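Local coordinates for protein, related to general stress protein 26(GS26) of B.subtilis (Clostridium acetobutylicum, PDB 2HQ7), which is of unproven function but belongs to the pyridoxamine 5'-phosphate oxidase family of FMN-binding split-barrel proteins and resembles general stress protein 26, at residues D92-S95 with K96-W100; L99-D102 with G103-I106. All coordinates share one frame; numbering follows the deposited sequence.

Interaction 1 of 2, residues D92-S95 with K96-W100; sequences DRAS and KEMLW. With EDO (1,2-ethanediol), chain H.
Lys96 N donates to Asp92 O in the first of four i to i+4 bonds that build helix 93-99, and this one is nearly straight at 167°. Glu97 N, Met98 N and Leu99 N follow, giving their hydrogens to the carbonyls of Arg93, Ala94 and Ser95. Upstream of these bonds, the amide of Ser95 turns to a side chain: Asp92 OD2 accepts from Ser95 N at 3.1 Å, from above the carboxylate plane, and from Ser95 OG at 2.7 Å through its syn lone pair. Two donors thus grip one oxygen and fix the carboxylate's rotation. One turn beyond Arg93, Glu97 carries its CG anti to the backbone N (chi1 -178°), and the extended chain brings OE2 to the edge of the Arg93 guanidinium. That salt bridge is long, 3.6 Å from Arg93 NH1 to Glu97 OE2, with the two planes almost perpendicular. A water accepting from Arg93 NH1 and donating to Glu97 OE1 supplements it, and a second water links Glu97 OE1 to Ala94 O. Arg93 NE makes a salt bridge to Asp113. Asp92 is thus the N-cap of helix 93-99, its carboxylate taking up the amide of the serine three residues later, the usual way an aspartate caps a helix.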
ATOM      1  N   ASP B  92      21.118   5.841 -15.506  1.00 37.45           N
ATOM      2  CA  ASP B  92      22.434   5.436 -15.975  1.00 36.57           C
ATOM      3  C   ASP B  92      22.656   3.935 -15.847  1.00 35.95           C
ATOM      4  O   ASP B  92      22.234   3.291 -14.885  1.00 38.15           O
ATOM      5  CB  ASP B  92      23.516   6.198 -15.242  1.00 36.95           C
ATOM      6  CG  ASP B  92      23.580   5.839 -13.803  1.00 39.01           C
ATOM      7  OD1 ASP B  92      22.559   6.084 -13.118  1.00 45.20           O
ATOM      8  OD2 ASP B  92      24.634   5.312 -13.370  1.00 50.98           O
ATOM      9  N   ARG B  93      23.329   3.383 -16.847  1.00 36.65           N
ATOM     10  CA  ARG B  93      23.486   1.950 -16.975  1.00 35.15           C
ATOM     11  C   ARG B  93      24.413   1.417 -15.897  1.00 33.54           C
ATOM     12  O   ARG B  93      24.197   0.320 -15.410  1.00 30.78           O
ATOM     13  CB  ARG B  93      24.003   1.584 -18.359  1.00 34.97           C
ATOM     14  CG  ARG B  93      24.176   0.073 -18.570  1.00 40.52           C
ATOM     15  CD  ARG B  93      24.721  -0.269 -19.965  1.00 39.76           C
ATOM     16  NE  ARG B  93      24.474  -1.674 -20.284  1.00 43.56           N
ATOM     17  CZ  ARG B  93      25.086  -2.701 -19.695  1.00 41.20           C
ATOM     18  NH1 ARG B  93      26.035  -2.520 -18.780  1.00 49.73           N
ATOM     19  NH2 ARG B  93      24.783  -3.929 -20.058  1.00 41.46           N
ATOM     20  N   ALA B  94      25.409   2.215 -15.502  1.00 30.81           N
ATOM     21  CA  ALA B  94      26.297   1.873 -14.390  1.00 31.87           C
ATOM     22  C   ALA B  94      25.506   1.457 -13.140  1.00 30.53           C
ATOM     23  O   ALA B  94      25.707   0.368 -12.565  1.00 30.55           O
ATOM     24  CB  ALA B  94      27.212   3.070 -14.090  1.00 31.45           C
ATOM     25  N   SER B  95      24.551   2.289 -12.758  1.00 31.00           N
ATOM     26  CA  SER B  95      23.755   2.034 -11.561  1.00 30.34           C
ATOM     27  C   SER B  95      22.862   0.816 -11.731  1.00 30.22           C
ATOM     28  O   SER B  95      22.756  -0.037 -10.829  1.00 26.05           O
ATOM     29  CB  SER B  95      22.911   3.264 -11.215  1.00 34.78           C
ATOM     30  OG  SER B  95      23.743   4.406 -11.044  1.00 29.99           O
ATOM     31  N   LYS B  96      22.238   0.749 -12.895  1.00 26.06           N
ATOM     32  CA  LYS B  96      21.375  -0.318 -13.257  1.00 30.71           C
ATOM     33  C   LYS B  96      22.114  -1.628 -13.198  1.00 29.42           C
ATOM     34  O   LYS B  96      21.589  -2.581 -12.704  1.00 29.79           O
ATOM     35  CB  LYS B  96      20.762  -0.028 -14.633  1.00 30.34           C
ATOM     36  CG  LYS B  96      19.673   1.054 -14.522  1.00 32.79           C
ATOM     37  CD  LYS B  96      19.130   1.540 -15.865  1.00 36.00           C
ATOM     38  CE  LYS B  96      17.879   0.805 -16.285  1.00 40.17           C
ATOM     39  NZ  LYS B  96      17.346   1.284 -17.607  1.00 48.63           N
ATOM     40  N   GLU B  97      23.357  -1.641 -13.671  1.00 29.38           N
ATOM     41  CA  GLU B  97      24.216  -2.819 -13.598  1.00 28.62           C
ATOM     42  C   GLU B  97      24.609  -3.180 -12.161  1.00 30.19           C
ATOM     43  O   GLU B  97      24.572  -4.352 -11.786  1.00 28.03           O
ATOM     44  CB  GLU B  97      25.481  -2.552 -14.398  1.00 29.40           C
ATOM     45  CG  GLU B  97      26.434  -3.690 -14.461  1.00 33.66           C
ATOM     46  CD  GLU B  97      27.626  -3.344 -15.320  1.00 37.95           C
ATOM     47  OE1 GLU B  97      28.191  -2.246 -15.128  1.00 29.40           O
ATOM     48  OE2 GLU B  97      27.983  -4.162 -16.186  1.00 33.13           O
HETATM   49  N   MSE B  98      24.993  -2.189 -11.359  1.00 26.84           N
HETATM   50  CA  MSE B  98      25.358  -2.451  -9.976  1.00 28.89           C
HETATM   51  C   MSE B  98      24.190  -2.908  -9.119  1.00 30.25           C
HETATM   52  O   MSE B  98      24.389  -3.612  -8.139  1.00 31.74           O
HETATM   53  CB  MSE B  98      25.972  -1.238  -9.327  1.00 23.89           C
HETATM   54  CG  MSE B  98      27.434  -1.135  -9.626  1.00 36.54           C
HETATM   55 SE   MSE B  98      28.206   0.410  -8.768  0.75 35.03          SE
HETATM   56  CE  MSE B  98      27.519   1.816  -9.974  1.00 34.28           C
ATOM     57  N   LEU B  99      22.977  -2.528  -9.487  1.00 29.14           N
ATOM     58  CA  LEU B  99      21.813  -2.911  -8.698  1.00 30.02           C
ATOM     59  C   LEU B  99      21.142  -4.191  -9.149  1.00 30.53           C
ATOM     60  O   LEU B  99      20.346  -4.768  -8.397  1.00 32.45           O
ATOM     61  CB  LEU B  99      20.823  -1.756  -8.759  1.00 31.91           C
ATOM     62  CG  LEU B  99      21.252  -0.517  -8.005  1.00 29.25           C
ATOM     63  CD1 LEU B  99      20.321   0.624  -8.455  1.00 33.21           C
ATOM     64  CD2 LEU B  99      21.216  -0.837  -6.450  1.00 28.86           C
ATOM     65  N   TRP B 100      21.452  -4.634 -10.371  1.00 31.71           N
ATOM     66  CA  TRP B 100      20.911  -5.878 -10.923  1.00 34.23           C
ATOM     67  C   TRP B 100      21.100  -7.045  -9.966  1.00 37.41           C
ATOM     68  O   TRP B 100      22.147  -7.160  -9.328  1.00 38.24           O
ATOM     69  CB  TRP B 100      21.572  -6.189 -12.276  1.00 34.59           C
ATOM     70  CG  TRP B 100      21.087  -7.442 -12.954  1.00 31.65           C
ATOM     71  CD1 TRP B 100      21.602  -8.689 -12.815  1.00 36.76           C
ATOM     72  CD2 TRP B 100      19.999  -7.561 -13.879  1.00 30.19           C
ATOM     73  NE1 TRP B 100      20.903  -9.584 -13.593  1.00 33.69           N
ATOM     74  CE2 TRP B 100      19.922  -8.911 -14.264  1.00 33.61           C
ATOM     75  CE3 TRP B 100      19.104  -6.649 -14.439  1.00 30.65           C
ATOM     76  CZ2 TRP B 100      18.955  -9.385 -15.157  1.00 33.54           C
ATOM     77  CZ3 TRP B 100      18.158  -7.113 -15.331  1.00 34.46           C
ATOM     78  CH2 TRP B 100      18.095  -8.470 -15.685  1.00 36.10           C
TER
HETATM   79  C1  EDO H 147      21.578   9.169 -11.835  1.00 59.12           C
HETATM   80  O1  EDO H 147      21.809   7.761 -11.669  1.00 61.42           O
HETATM   81  C2  EDO H 147      20.138   9.493 -12.251  1.00 58.39           C
HETATM   82  O2  EDO H 147      19.869   9.168 -13.625  1.00 55.03           O
HETATM   83  O   HOH W   1      27.539  -0.284 -17.355  1.00 45.96           O
HETATM   84  O   HOH W   2      28.252  -0.914 -13.043  1.00 32.58           O

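Interaction 2 of 2, residues L99-D102 with G103-I106; sequences LWTD and GCEI
Cys104 lays its CB on one face of the Trp100 indole, 3.4 Å from the centroid of the six-membered ring and only 1° off the normal, a textbook CH-pi contact. From CB the side chain runs on to SG, which stays over the same face at 4.4 Å from that centroid, 21° off the normal, as a sulfur-aromatic contact. SG also serves as acceptor: Thr101 N donates to Cys104 SG at 3.6 Å, a long but straight bond. With SG anti to its own carbonyl carbon (chi1 -86°), the sulfur is directed back to the Thr101 amide. Thr101 to Cys104 form a type II beta turn, closed by Cys104 N donating to Thr101 O at 3.0 Å, and Gly103 takes the positive phi that this turn requires at its third position. Thr101 OG1 bonds to Asp102 O at 2.9 Å, its donor lying above the carbonyl plane. Beyond the turn, the chain of Glu105 bends at chi2, and its OE1 accepts from Gly103 N at 2.9 Å. Glu105 OE1 also lies 4.0 Å from Asp102 OD1, a proximity of like charges that would probably raise the proton affinity of one carboxylate. Leu40 of strand 32-43 packs against Cys104, while Tyr117 meets Trp100 ring edge to face.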
ATOM      1  N   LEU B  99      22.977  -2.528  -9.487  1.00 29.14           N
ATOM      2  CA  LEU B  99      21.813  -2.911  -8.698  1.00 30.02           C
ATOM      3  C   LEU B  99      21.142  -4.191  -9.149  1.00 30.53           C
ATOM      4  O   LEU B  99      20.346  -4.768  -8.397  1.00 32.45           O
ATOM      5  CB  LEU B  99      20.823  -1.756  -8.759  1.00 31.91           C
ATOM      6  CG  LEU B  99      21.252  -0.517  -8.005  1.00 29.25           C
ATOM      7  CD1 LEU B  99      20.321   0.624  -8.455  1.00 33.21           C
ATOM      8  CD2 LEU B  99      21.216  -0.837  -6.450  1.00 28.86           C
ATOM      9  N   TRP B 100      21.452  -4.634 -10.371  1.00 31.71           N
ATOM     10  CA  TRP B 100      20.911  -5.878 -10.923  1.00 34.23           C
ATOM     11  C   TRP B 100      21.100  -7.045  -9.966  1.00 37.41           C
ATOM     12  O   TRP B 100      22.147  -7.160  -9.328  1.00 38.24           O
ATOM     13  CB  TRP B 100      21.572  -6.189 -12.276  1.00 34.59           C
ATOM     14  CG  TRP B 100      21.087  -7.442 -12.954  1.00 31.65           C
ATOM     15  CD1 TRP B 100      21.602  -8.689 -12.815  1.00 36.76           C
ATOM     16  CD2 TRP B 100      19.999  -7.561 -13.879  1.00 30.19           C
ATOM     17  NE1 TRP B 100      20.903  -9.584 -13.593  1.00 33.69           N
ATOM     18  CE2 TRP B 100      19.922  -8.911 -14.264  1.00 33.61           C
ATOM     19  CE3 TRP B 100      19.104  -6.649 -14.439  1.00 30.65           C
ATOM     20  CZ2 TRP B 100      18.955  -9.385 -15.157  1.00 33.54           C
ATOM     21  CZ3 TRP B 100      18.158  -7.113 -15.331  1.00 34.46           C
ATOM     22  CH2 TRP B 100      18.095  -8.470 -15.685  1.00 36.10           C
ATOM     23  N   THR B 101      20.084  -7.898  -9.846  1.00 38.31           N
ATOM     24  CA  THR B 101      20.172  -9.073  -8.982  1.00 41.93           C
ATOM     25  C   THR B 101      19.646 -10.292  -9.705  1.00 46.53           C
ATOM     26  O   THR B 101      18.978 -10.184 -10.733  1.00 45.70           O
ATOM     27  CB  THR B 101      19.326  -8.955  -7.686  1.00 43.56           C
ATOM     28  OG1 THR B 101      17.935  -9.014  -8.020  1.00 46.39           O
ATOM     29  CG2 THR B 101      19.589  -7.661  -6.933  1.00 40.26           C
ATOM     30  N   ASP B 102      19.949 -11.460  -9.148  1.00 50.64           N
ATOM     31  CA  ASP B 102      19.271 -12.691  -9.524  1.00 53.29           C
ATOM     32  C   ASP B 102      17.775 -12.498  -9.421  1.00 53.68           C
ATOM     33  O   ASP B 102      17.284 -11.773  -8.546  1.00 55.41           O
ATOM     34  CB  ASP B 102      19.689 -13.842  -8.608  1.00 55.52           C
ATOM     35  CG  ASP B 102      21.045 -14.424  -8.976  1.00 60.68           C
ATOM     36  OD1 ASP B 102      21.768 -13.804  -9.799  1.00 55.56           O
ATOM     37  OD2 ASP B 102      21.379 -15.511  -8.436  1.00 70.53           O
ATOM     38  N   GLY B 103      17.041 -13.123 -10.328  1.00 52.52           N
ATOM     39  CA  GLY B 103      15.603 -12.935 -10.344  1.00 52.95           C
ATOM     40  C   GLY B 103      15.118 -11.548 -10.748  1.00 51.50           C
ATOM     41  O   GLY B 103      13.916 -11.274 -10.668  1.00 53.43           O
ATOM     42  N   CYS B 104      16.036 -10.670 -11.155  1.00 46.25           N
ATOM     43  CA  CYS B 104      15.700  -9.641 -12.106  1.00 43.66           C
ATOM     44  C   CYS B 104      15.462 -10.320 -13.457  1.00 46.01           C
ATOM     45  O   CYS B 104      14.652  -9.859 -14.262  1.00 44.45           O
ATOM     46  CB  CYS B 104      16.818  -8.625 -12.255  1.00 43.04           C
ATOM     47  SG  CYS B 104      16.808  -7.277 -11.066  1.00 40.20           S
ATOM     48  N   GLU B 105      16.184 -11.416 -13.693  1.00 46.18           N
ATOM     49  CA  GLU B 105      16.183 -12.093 -14.975  1.00 49.43           C
ATOM     50  C   GLU B 105      14.814 -12.635 -15.335  1.00 49.61           C
ATOM     51  O   GLU B 105      14.452 -12.691 -16.514  1.00 50.65           O
ATOM     52  CB  GLU B 105      17.218 -13.226 -14.969  1.00 51.95           C
ATOM     53  CG  GLU B 105      16.946 -14.336 -13.956  1.00 61.09           C
ATOM     54  CD  GLU B 105      18.208 -14.822 -13.266  1.00 74.21           C
ATOM     55  OE1 GLU B 105      18.791 -14.020 -12.503  1.00 83.74           O
ATOM     56  OE2 GLU B 105      18.606 -15.995 -13.465  1.00 75.23           O
ATOM     57  N   ILE B 106      14.056 -12.999 -14.306  1.00 48.74           N
ATOM     58  CA  ILE B 106      12.710 -13.534 -14.465  1.00 48.99           C
ATOM     59  C   ILE B 106      11.801 -12.483 -15.062  1.00 45.58           C
ATOM     60  O   ILE B 106      10.847 -12.809 -15.757  1.00 46.67           O
ATOM     61  CB  ILE B 106      12.096 -13.952 -13.106  1.00 50.05           C
ATOM     62  CG1 ILE B 106      12.974 -14.989 -12.379  1.00 58.18           C
ATOM     63  CG2 ILE B 106      10.724 -14.529 -13.324  1.00 51.39           C
ATOM     64  CD1 ILE B 106      12.935 -14.870 -10.829  1.00 61.50           C
TER

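Overall arrangement
Interactions 1 and 2 are consecutive along the chain and share Leu99 and Trp100, with centres about 11 Å apart. Interaction 1 spans helix 93-99, which follows strand 79-90; interaction 2 begins as that helix ends and carries the chain into the loop leading to strand 117-131. Both strands pair antiparallel in the sheet, so this region forms a long connection between sheet neighbours. Both contacts lie on the surface, their centres about 17 and 16 Å from the centre of the chain and on the same side of it. Leu99 rests on Leu90, Leu40 and Lys41, tying the helix exit to the barrel-like sheet. Neither contact touches the other subunit.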